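Local coordinates for uncharacterized protein DUF1185 (Bordetella bronchiseptica RB50, PDB 3BYQ) that is of unknown biochemical function but adopts a variant of the Bacillus chorismate mutase fold, which suggests a role in amino-acid metabolism, at residues 6-11 and 159-164; 63-68 and 107-112; 143-148 and 181-186. One frame throughout, in Å; residues are numbered along the deposited sequence. Where two conformers were deposited one is given.

Contact 1: residues 6-11 and 159-164. With EDO (1,2-ethanediol), chain I.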
loop_
_atom_site.group_PDB
_atom_site.type_symbol
_atom_site.label_atom_id
_atom_site.label_comp_id
_atom_site.label_asym_id
_atom_site.label_seq_id
_atom_site.Cartn_x
_atom_site.Cartn_y
_atom_site.Cartn_z
ATOM N N GLU B 6 17.220 2.391 -22.939
ATOM C CA GLU B 6 17.116 3.832 -22.662
ATOM C C GLU B 6 16.764 4.020 -21.197
ATOM O O GLU B 6 15.660 3.736 -20.796
ATOM C CB GLU B 6 16.048 4.461 -23.537
ATOM C CG GLU B 6 16.351 4.325 -25.006
ATOM C CD GLU B 6 15.214 4.790 -25.889
ATOM O OE1 GLU B 6 14.183 5.290 -25.382
ATOM O OE2 GLU B 6 15.356 4.637 -27.109
ATOM N N ILE B 7 17.713 4.539 -20.426
ATOM C CA ILE B 7 17.543 4.708 -18.959
ATOM C C ILE B 7 16.927 6.068 -18.584
ATOM O O ILE B 7 17.454 7.132 -18.938
ATOM C CB ILE B 7 18.910 4.562 -18.235
ATOM C CG1 ILE B 7 19.599 3.244 -18.593
ATOM C CG2 ILE B 7 18.751 4.684 -16.685
ATOM C CD1 ILE B 7 21.025 3.152 -18.092
ATOM N N ARG B 8 15.832 6.023 -17.831
ATOM C CA ARG B 8 15.174 7.216 -17.342
ATOM C C ARG B 8 15.798 7.661 -16.020
ATOM O O ARG B 8 16.113 8.816 -15.800
ATOM C CB ARG B 8 13.670 6.970 -17.163
ATOM C CG ARG B 8 12.986 8.211 -16.639
ATOM C CD ARG B 8 11.480 8.189 -16.733
ATOM N NE ARG B 8 10.829 7.145 -15.965
ATOM C CZ ARG B 8 10.387 7.270 -14.722
ATOM N NH1 ARG B 8 10.593 8.366 -14.048
ATOM N NH2 ARG B 8 9.780 6.246 -14.138
ATOM N N LYS B 9 15.919 6.690 -15.128
ATOM C CA LYS B 9 16.478 6.937 -13.795
ATOM C C LYS B 9 17.056 5.704 -13.195
ATOM O O LYS B 9 16.793 4.597 -13.644
ATOM C CB LYS B 9 15.425 7.561 -12.863
ATOM C CG LYS B 9 14.294 6.682 -12.539
ATOM C CD LYS B 9 13.177 7.457 -11.841
ATOM C CE LYS B 9 13.528 7.932 -10.469
ATOM N NZ LYS B 9 12.380 8.809 -9.944
ATOM N N ARG B 10 17.864 5.930 -12.177
ATOM C CA ARG B 10 18.556 4.869 -11.457
ATOM C C ARG B 10 18.512 5.174 -9.973
ATOM O O ARG B 10 18.382 6.329 -9.569
ATOM C CB ARG B 10 20.019 4.825 -11.901
ATOM C CG ARG B 10 20.269 4.274 -13.290
ATOM C CD ARG B 10 21.690 4.478 -13.711
ATOM N NE ARG B 10 22.624 3.670 -12.928
ATOM C CZ ARG B 10 23.941 3.700 -13.034
ATOM N NH1 ARG B 10 24.518 4.422 -13.969
ATOM N NH2 ARG B 10 24.676 2.950 -12.220
ATOM N N THR B 11 18.532 4.130 -9.169
ATOM C CA THR B 11 18.678 4.303 -7.735
ATOM C C THR B 11 19.725 3.352 -7.212
ATOM O O THR B 11 19.917 2.242 -7.732
ATOM C CB THR B 11 17.370 4.140 -6.929
ATOM O OG1 THR B 11 16.924 2.775 -7.016
ATOM C CG2 THR B 11 16.308 5.120 -7.446
ATOM N N PRO B 159 3.752 2.143 -16.908
ATOM C CA PRO B 159 3.230 1.043 -17.672
ATOM C C PRO B 159 4.119 0.472 -18.773
ATOM O O PRO B 159 4.132 -0.747 -18.988
ATOM C CB PRO B 159 1.933 1.619 -18.231
ATOM C CG PRO B 159 1.441 2.524 -17.121
ATOM C CD PRO B 159 2.717 3.158 -16.597
ATOM N N ARG B 160 4.864 1.352 -19.422
ATOM C CA ARG B 160 5.686 1.006 -20.584
ATOM C C ARG B 160 7.186 1.012 -20.278
ATOM O O ARG B 160 8.015 1.237 -21.144
ATOM C CB ARG B 160 5.315 1.940 -21.750
ATOM C CG ARG B 160 3.841 1.807 -22.131
ATOM C CD ARG B 160 3.426 2.699 -23.255
ATOM N NE ARG B 160 3.160 4.045 -22.789
ATOM C CZ ARG B 160 2.156 4.353 -21.978
ATOM N NH1 ARG B 160 1.346 3.410 -21.493
ATOM N NH2 ARG B 160 1.997 5.604 -21.615
ATOM N N GLU B 161 7.489 0.745 -19.020
ATOM C CA GLU B 161 8.862 0.649 -18.514
ATOM C C GLU B 161 9.130 -0.666 -17.832
ATOM O O GLU B 161 8.235 -1.481 -17.590
ATOM C CB GLU B 161 9.156 1.758 -17.521
ATOM C CG GLU B 161 8.976 3.135 -18.079
ATOM C CD GLU B 161 9.340 4.208 -17.104
ATOM O OE1 GLU B 161 8.926 4.097 -15.913
ATOM O OE2 GLU B 161 9.965 5.213 -17.541
ATOM N N ILE B 162 10.409 -0.866 -17.560
ATOM C CA ILE B 162 10.894 -2.011 -16.767
ATOM C C ILE B 162 11.961 -1.521 -15.810
ATOM O O ILE B 162 12.764 -0.632 -16.169
ATOM C CB ILE B 162 11.542 -3.148 -17.603
ATOM C CG1 ILE B 162 10.674 -3.561 -18.799
ATOM C CG2 ILE B 162 11.861 -4.386 -16.674
ATOM C CD1 ILE B 162 11.456 -4.326 -19.941
ATOM N N LEU B 163 11.890 -2.019 -14.575
ATOM C CA LEU B 163 12.892 -1.738 -13.534
ATOM C C LEU B 163 13.704 -3.007 -13.358
ATOM O O LEU B 163 13.156 -4.094 -13.120
ATOM C CB LEU B 163 12.189 -1.333 -12.221
ATOM C CG LEU B 163 13.106 -0.881 -11.065
ATOM C CD1 LEU B 163 12.248 -0.160 -10.001
ATOM C CD2 LEU B 163 13.811 -2.060 -10.418
ATOM N N PHE B 164 15.004 -2.894 -13.600
ATOM C CA PHE B 164 15.950 -3.995 -13.413
ATOM C C PHE B 164 16.865 -3.664 -12.256
ATOM O O PHE B 164 17.321 -2.543 -12.133
ATOM C CB PHE B 164 16.785 -4.212 -14.677
ATOM C CG PHE B 164 16.004 -4.776 -15.858
ATOM C CD1 PHE B 164 15.459 -6.052 -15.781
ATOM C CD2 PHE B 164 15.895 -4.088 -17.047
ATOM C CE1 PHE B 164 14.780 -6.609 -16.844
ATOM C CE2 PHE B 164 15.210 -4.644 -18.139
ATOM C CZ PHE B 164 14.649 -5.914 -18.018
HETATM C C1 EDO I . -1.602 3.073 -18.886
HETATM O O1 EDO I . -1.181 4.364 -19.364
HETATM C C2 EDO I . -2.828 2.630 -19.668
HETATM O O2 EDO I . -3.851 3.608 -19.469
#
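Arg8 and Glu161 are the residues of closest backbone approach, their CA atoms 9.2 Å apart, so the strands that carry them are not paired and meet through side chains alone. The link is a side-on, two-nitrogen salt bridge. Arg8 NE donates to Glu161 OE2 at 2.6 Å, and Arg8 NH2 donates to Glu161 OE1 at 2.9 Å. Both oxygens offer their syn lone pairs, and the guanidinium and carboxylate planes lie only 9° apart, so the two groups close a nearly flat ring that fixes the rotation of each. A bend in the arginine chain at chi3 (62°) turns its NE edge to the acid. Both residues are buried: Glu161 OE1 also accepts from Arg158 N, while Arg8 NH1 forms a second salt bridge with Asp155. Just before Glu161, Arg160 bridges Asp89 of its own chain and Asp89 of a third subunit, and its NH1 adds a weak 3.4 Å bond to O1 of an ethanediol, probably a crystallisation additive. Strand 29-39 lies between strands 7-17 and 161-169, pairing antiparallel with both, and Val37 on it touches Arg8 and Glu161; at its other edge, strand 7-17 pairs antiparallel through Lys9 to Thr11 with a strand of a second subunit.

Contact 2: residues 63-68 and 107-112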
loop_
_atom_site.group_PDB
_atom_site.type_symbol
_atom_site.label_atom_id
_atom_site.label_comp_id
_atom_site.label_asym_id
_atom_site.label_seq_id
_atom_site.Cartn_x
_atom_site.Cartn_y
_atom_site.Cartn_z
ATOM N N LEU B 63 26.930 -2.666 -15.896
ATOM C CA LEU B 63 26.914 -1.322 -15.346
ATOM C C LEU B 63 26.526 -1.326 -13.856
ATOM O O LEU B 63 27.180 -0.708 -12.986
ATOM C CB LEU B 63 25.906 -0.466 -16.135
ATOM C CG LEU B 63 25.808 1.000 -15.693
ATOM C CD1 LEU B 63 27.081 1.817 -16.062
ATOM C CD2 LEU B 63 24.517 1.612 -16.246
ATOM N N LEU B 64 25.429 -2.001 -13.568
ATOM C CA LEU B 64 24.866 -2.029 -12.197
ATOM C C LEU B 64 25.749 -2.825 -11.257
ATOM O O LEU B 64 25.962 -2.441 -10.103
ATOM C CB LEU B 64 23.437 -2.593 -12.195
ATOM C CG LEU B 64 22.432 -1.840 -13.093
ATOM C CD1 LEU B 64 21.000 -2.405 -12.921
ATOM C CD2 LEU B 64 22.424 -0.371 -12.895
ATOM N N ALA B 65 26.277 -3.932 -11.759
ATOM C CA ALA B 65 27.125 -4.792 -10.921
ATOM C C ALA B 65 28.393 -4.039 -10.569
ATOM O O ALA B 65 28.866 -4.099 -9.460
ATOM C CB ALA B 65 27.448 -6.156 -11.627
ATOM N N THR B 66 28.943 -3.340 -11.542
ATOM C CA THR B 66 30.175 -2.538 -11.317
ATOM C C THR B 66 29.946 -1.464 -10.270
ATOM O O THR B 66 30.773 -1.238 -9.388
ATOM C CB THR B 66 30.707 -1.934 -12.634
ATOM O OG1 THR B 66 30.981 -3.018 -13.542
ATOM C CG2 THR B 66 31.965 -1.148 -12.409
ATOM N N GLU B 67 28.782 -0.844 -10.327
ATOM C CA GLU B 67 28.452 0.193 -9.365
ATOM C C GLU B 67 28.408 -0.360 -7.951
ATOM O O GLU B 67 28.852 0.272 -6.993
ATOM C CB GLU B 67 27.108 0.823 -9.689
ATOM C CG GLU B 67 26.729 1.904 -8.745
ATOM C CD GLU B 67 25.388 2.562 -9.075
ATOM O OE1 GLU B 67 24.485 1.875 -9.627
ATOM O OE2 GLU B 67 25.254 3.768 -8.760
ATOM N N LEU B 68 27.850 -1.556 -7.829
ATOM C CA LEU B 68 27.707 -2.205 -6.516
ATOM C C LEU B 68 29.070 -2.572 -5.941
ATOM O O LEU B 68 29.349 -2.324 -4.767
ATOM C CB LEU B 68 26.790 -3.410 -6.596
ATOM C CG LEU B 68 25.278 -3.145 -6.687
ATOM C CD1 LEU B 68 24.481 -4.437 -7.038
ATOM C CD2 LEU B 68 24.780 -2.500 -5.375
ATOM N N ARG B 107 27.883 -12.191 -12.148
ATOM C CA ARG B 107 28.838 -13.236 -11.858
ATOM C C ARG B 107 30.171 -12.972 -12.540
ATOM O O ARG B 107 31.230 -13.178 -11.934
ATOM C CB ARG B 107 28.250 -14.613 -12.161
ATOM C CG ARG B 107 27.177 -14.896 -11.131
ATOM C CD ARG B 107 26.406 -16.109 -11.477
ATOM N NE ARG B 107 27.199 -17.299 -11.267
ATOM C CZ ARG B 107 26.765 -18.509 -11.555
ATOM N NH1 ARG B 107 25.566 -18.668 -12.090
ATOM N NH2 ARG B 107 27.532 -19.559 -11.336
ATOM N N SER B 108 30.146 -12.420 -13.755
ATOM C CA SER B 108 31.402 -12.113 -14.455
ATOM C C SER B 108 32.194 -10.980 -13.782
ATOM O O SER B 108 33.410 -11.055 -13.652
ATOM C CB SER B 108 31.141 -11.803 -15.931
ATOM O OG SER B 108 30.659 -12.987 -16.569
ATOM N N VAL B 109 31.483 -9.957 -13.325
ATOM C CA VAL B 109 32.094 -8.837 -12.589
ATOM C C VAL B 109 32.766 -9.324 -11.312
ATOM O O VAL B 109 33.835 -8.867 -10.947
ATOM C CB VAL B 109 31.071 -7.724 -12.284
ATOM C CG1 VAL B 109 31.532 -6.784 -11.157
ATOM C CG2 VAL B 109 30.710 -7.015 -13.594
ATOM N N LEU B 110 32.169 -10.325 -10.698
ATOM C CA LEU B 110 32.659 -10.891 -9.436
ATOM C C LEU B 110 33.668 -12.044 -9.557
ATOM O O LEU B 110 33.959 -12.693 -8.570
ATOM C CB LEU B 110 31.481 -11.345 -8.591
ATOM C CG LEU B 110 30.534 -10.274 -8.054
ATOM C CD1 LEU B 110 29.306 -10.821 -7.303
ATOM C CD2 LEU B 110 31.347 -9.347 -7.139
ATOM N N GLY B 111 34.181 -12.331 -10.753
ATOM C CA GLY B 111 35.171 -13.433 -10.896
ATOM C C GLY B 111 34.561 -14.831 -10.922
ATOM O O GLY B 111 35.196 -15.818 -10.554
ATOM N N GLU B 112 33.317 -14.887 -11.358
ATOM C CA GLU B 112 32.570 -16.172 -11.529
ATOM C C GLU B 112 32.370 -16.996 -10.236
ATOM O O GLU B 112 32.717 -18.193 -10.193
ATOM C CB GLU B 112 33.185 -17.051 -12.633
ATOM C CG GLU B 112 33.411 -16.349 -13.969
ATOM C CD GLU B 112 32.146 -15.915 -14.663
ATOM O OE1 GLU B 112 31.047 -16.309 -14.211
ATOM O OE2 GLU B 112 32.267 -15.192 -15.674
#
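Ala65 and Val109 bring helix 51-72 against the C-terminal end of helix 98-109, which closes in a Schellman motif at Gly111. Along 63-68, Leu63 packs on Arg10 of strand 7-17; Leu64 then packs on Leu166 of strand 161-169. Ala65 is the centre of the contact: its CA lies 6.6 Å from that of Val109, a close approach allowed by the small methyl side chain. Ala65 CB meets Val109 CG2 at 3.9 Å and sits almost as near to Val109 CB, so the methyl rests against the fork of the valine as well as one branch. Val109 CG1, anti to its own backbone N (chi1 161°), lies 4.1 Å from Ala65 O and about as far from Ala65 CB. Thr66 follows at the margin, its side chain crossing that of Val109 at about a right angle; its hydroxyl touches Val109 CG2 but is hydrogen-bonded to Thr62 O, one turn back in the same helix. Beyond it, Glu67 binds Ser34, and Leu68 packs on strands 7-17, 29-39 and 161-169, so this helix covers the sheet while Ala65 also faces the second helix. Just past Val109 the Schellman motif ends the helix: Gly111, with positive phi (79°), gives its N to Ser108 O, and Glu112 N reaches back to Arg107 O at 2.8 Å.

Contact 3: residues 143-148 and 181-186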
loop_
_atom_site.group_PDB
_atom_site.type_symbol
_atom_site.label_atom_id
_atom_site.label_comp_id
_atom_site.label_asym_id
_atom_site.label_seq_id
_atom_site.Cartn_x
_atom_site.Cartn_y
_atom_site.Cartn_z
ATOM N N ARG B 143 23.530 -21.389 5.559
ATOM C CA ARG B 143 22.282 -20.959 6.207
ATOM C C ARG B 143 22.283 -19.575 6.812
ATOM O O ARG B 143 21.261 -18.868 6.832
ATOM C CB ARG B 143 21.840 -22.008 7.233
ATOM C CG ARG B 143 20.433 -21.788 7.745
ATOM C CD ARG B 143 20.072 -22.884 8.683
ATOM N NE ARG B 143 19.867 -24.141 7.973
ATOM C CZ ARG B 143 19.668 -25.309 8.558
ATOM N NH1 ARG B 143 19.741 -25.398 9.861
ATOM N NH2 ARG B 143 19.442 -26.396 7.838
ATOM N N SER B 144 23.436 -19.180 7.319
ATOM C CA SER B 144 23.602 -17.908 7.971
ATOM C C SER B 144 23.354 -16.682 7.075
ATOM O O SER B 144 23.071 -15.585 7.559
ATOM C CB SER B 144 25.025 -17.783 8.488
ATOM O OG SER B 144 25.984 -18.027 7.459
ATOM N N HIS B 145 23.467 -16.910 5.771
ATOM C CA HIS B 145 23.456 -15.820 4.784
ATOM C C HIS B 145 22.130 -15.515 4.100
ATOM O O HIS B 145 22.032 -14.501 3.456
ATOM C CB HIS B 145 24.557 -16.029 3.756
ATOM C CG HIS B 145 25.921 -15.703 4.286
ATOM N ND1 HIS B 145 26.436 -16.285 5.430
ATOM C CD2 HIS B 145 26.907 -14.928 3.778
ATOM C CE1 HIS B 145 27.660 -15.829 5.631
ATOM N NE2 HIS B 145 27.958 -14.978 4.661
ATOM N N PHE B 146 21.152 -16.408 4.177
ATOM C CA PHE B 146 19.814 -16.117 3.596
ATOM C C PHE B 146 19.312 -14.836 4.181
ATOM O O PHE B 146 19.330 -14.647 5.406
ATOM C CB PHE B 146 18.793 -17.221 3.870
ATOM C CG PHE B 146 19.204 -18.545 3.333
ATOM C CD1 PHE B 146 19.413 -18.718 1.979
ATOM C CD2 PHE B 146 19.280 -19.644 4.153
ATOM C CE1 PHE B 146 19.777 -19.946 1.473
ATOM C CE2 PHE B 146 19.616 -20.907 3.634
ATOM C CZ PHE B 146 19.866 -21.033 2.303
ATOM N N ASN B 147 18.868 -13.934 3.321
ATOM C CA ASN B 147 18.426 -12.629 3.763
ATOM C C ASN B 147 17.588 -11.947 2.693
ATOM O O ASN B 147 17.325 -12.536 1.642
ATOM C CB ASN B 147 19.645 -11.742 4.080
ATOM C CG ASN B 147 19.410 -10.805 5.238
ATOM O OD1 ASN B 147 18.280 -10.388 5.533
ATOM N ND2 ASN B 147 20.494 -10.499 5.947
ATOM N N SER B 148 17.156 -10.725 2.986
ATOM C CA SER B 148 16.295 -9.995 2.050
ATOM C C SER B 148 16.489 -8.527 2.161
ATOM O O SER B 148 16.864 -8.027 3.219
ATOM C CB SER B 148 14.800 -10.265 2.377
ATOM O OG SER B 148 14.474 -11.626 2.282
ATOM N N LEU B 181 24.842 -25.328 7.054
ATOM C CA LEU B 181 26.143 -25.251 6.366
ATOM C C LEU B 181 26.763 -23.913 6.625
ATOM O O LEU B 181 26.087 -22.909 6.532
ATOM C CB LEU B 181 25.975 -25.465 4.861
ATOM C CG LEU B 181 27.268 -25.614 4.049
ATOM C CD1 LEU B 181 27.930 -26.962 4.318
ATOM C CD2 LEU B 181 26.999 -25.390 2.557
ATOM N N THR B 182 28.042 -23.924 6.960
ATOM C CA THR B 182 28.798 -22.717 7.228
ATOM C C THR B 182 29.770 -22.490 6.108
ATOM O O THR B 182 30.033 -23.362 5.317
ATOM C CB THR B 182 29.630 -22.832 8.516
ATOM O OG1 THR B 182 30.621 -23.863 8.360
ATOM C CG2 THR B 182 28.725 -23.143 9.724
ATOM N N LYS B 183 30.304 -21.286 6.057
ATOM C CA LYS B 183 31.308 -20.910 5.040
ATOM C C LYS B 183 32.489 -21.849 5.109
ATOM O O LYS B 183 33.020 -22.288 4.090
ATOM C CB LYS B 183 31.783 -19.474 5.200
ATOM C CG LYS B 183 30.709 -18.471 4.932
ATOM C CD LYS B 183 31.240 -17.039 4.937
ATOM C CE LYS B 183 31.871 -16.615 6.234
ATOM N NZ LYS B 183 32.267 -15.201 6.071
ATOM N N GLU B 184 32.882 -22.183 6.334
ATOM C CA GLU B 184 34.010 -23.074 6.576
ATOM C C GLU B 184 33.742 -24.508 6.161
ATOM O O GLU B 184 34.663 -25.270 5.867
ATOM C CB GLU B 184 34.409 -23.055 8.061
ATOM C CG GLU B 184 34.964 -21.733 8.515
ATOM C CD GLU B 184 33.912 -20.696 8.905
ATOM O OE1 GLU B 184 32.680 -20.929 8.804
ATOM O OE2 GLU B 184 34.344 -19.610 9.332
ATOM N N ALA B 185 32.480 -24.875 6.138
ATOM C CA ALA B 185 32.075 -26.240 5.800
ATOM C C ALA B 185 31.868 -26.454 4.319
ATOM O O ALA B 185 31.745 -27.577 3.885
ATOM C CB ALA B 185 30.796 -26.635 6.555
ATOM N N VAL B 186 31.874 -25.387 3.544
ATOM C CA VAL B 186 31.693 -25.528 2.087
ATOM C C VAL B 186 32.846 -26.392 1.551
ATOM O O VAL B 186 34.032 -26.058 1.710
ATOM C CB VAL B 186 31.616 -24.176 1.376
ATOM C CG1 VAL B 186 31.709 -24.340 -0.175
ATOM C CG2 VAL B 186 30.358 -23.412 1.782
HETATM O O HOH W 1 25.245 -21.306 8.541
HETATM O O HOH W 2 28.535 -19.370 7.845
#
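Arg143 and Leu181 join two irregular segments of this chorismate mutase-like fold: the turn leading into strand 147-151 of the mixed sheet, and a loop in the C-terminal part of the chain, beyond strand 161-169. Both include short runs of helical backbone angles without regular helical bonds. In the tight part, Arg143 N donates to Leu181 O at 3.1 Å; the donor lies in the carbonyl plane and the N-H...O angle is 147°. The same carbonyl oxygen takes a second bond from a water at 2.7 Å, and this water accepts from Ser144 N, so one acceptor serves two successive amides, one directly and one through solvent. The arginine side chain runs elsewhere: its NH1 binds Leu178 O, and its NH2 forms a salt bridge with Glu100 of a neighbouring subunit, which places this side of the contact at a subunit interface.

The His145 ring is buried and firmly held: beside CE1, its ND1 is hydrogen-bonded to Ser144 OG, which lies in the ring plane, and Tyr136 of strand 130-136 meets the imidazole edge-to-face. Against it lies the looser part, the exposed Lys183, whose aliphatic chain crosses the His145 side chain at about a right angle. Lys183 CD comes within 3.8 Å of His145 CE1, approaching the ring obliquely. Glu78 ties the polar ends together, as its OE1 receives both Lys183 NZ and His145 NE2; its negative charge probably eases the proximity of the lysine to the imidazole. Solvent completes the join on this side, in place of direct backbone pairing: a second water accepts from Lys183 N at 3.2 Å and lies 2.9 Å from Ser144 OG, whose distance to His145 ND1 is 2.7 Å.

Overall arrangement
Contact 2 is nested within the chain loop closed by contact 1, whereas contacts 1 and 3 interleave along the sequence and contact 2 closes before contact 3 opens. Contacts 1 and 2 have centres about 20 Å apart but touch directly, through a salt bridge between Arg10 and Glu67 and packing of Leu64 against Phe164, where helix 51-72 lies on the mixed sheet. Contact 3 is separate, its centre about 33 Å from that of contact 1 and about 21 Å from that of contact 2. Strands 147-151 and 161-169 belong to the same sheet, yet contacts 1 and 3 lie on opposite sides of the chain's centre. All three contacts have residues touching other subunits of the six-chain assembly.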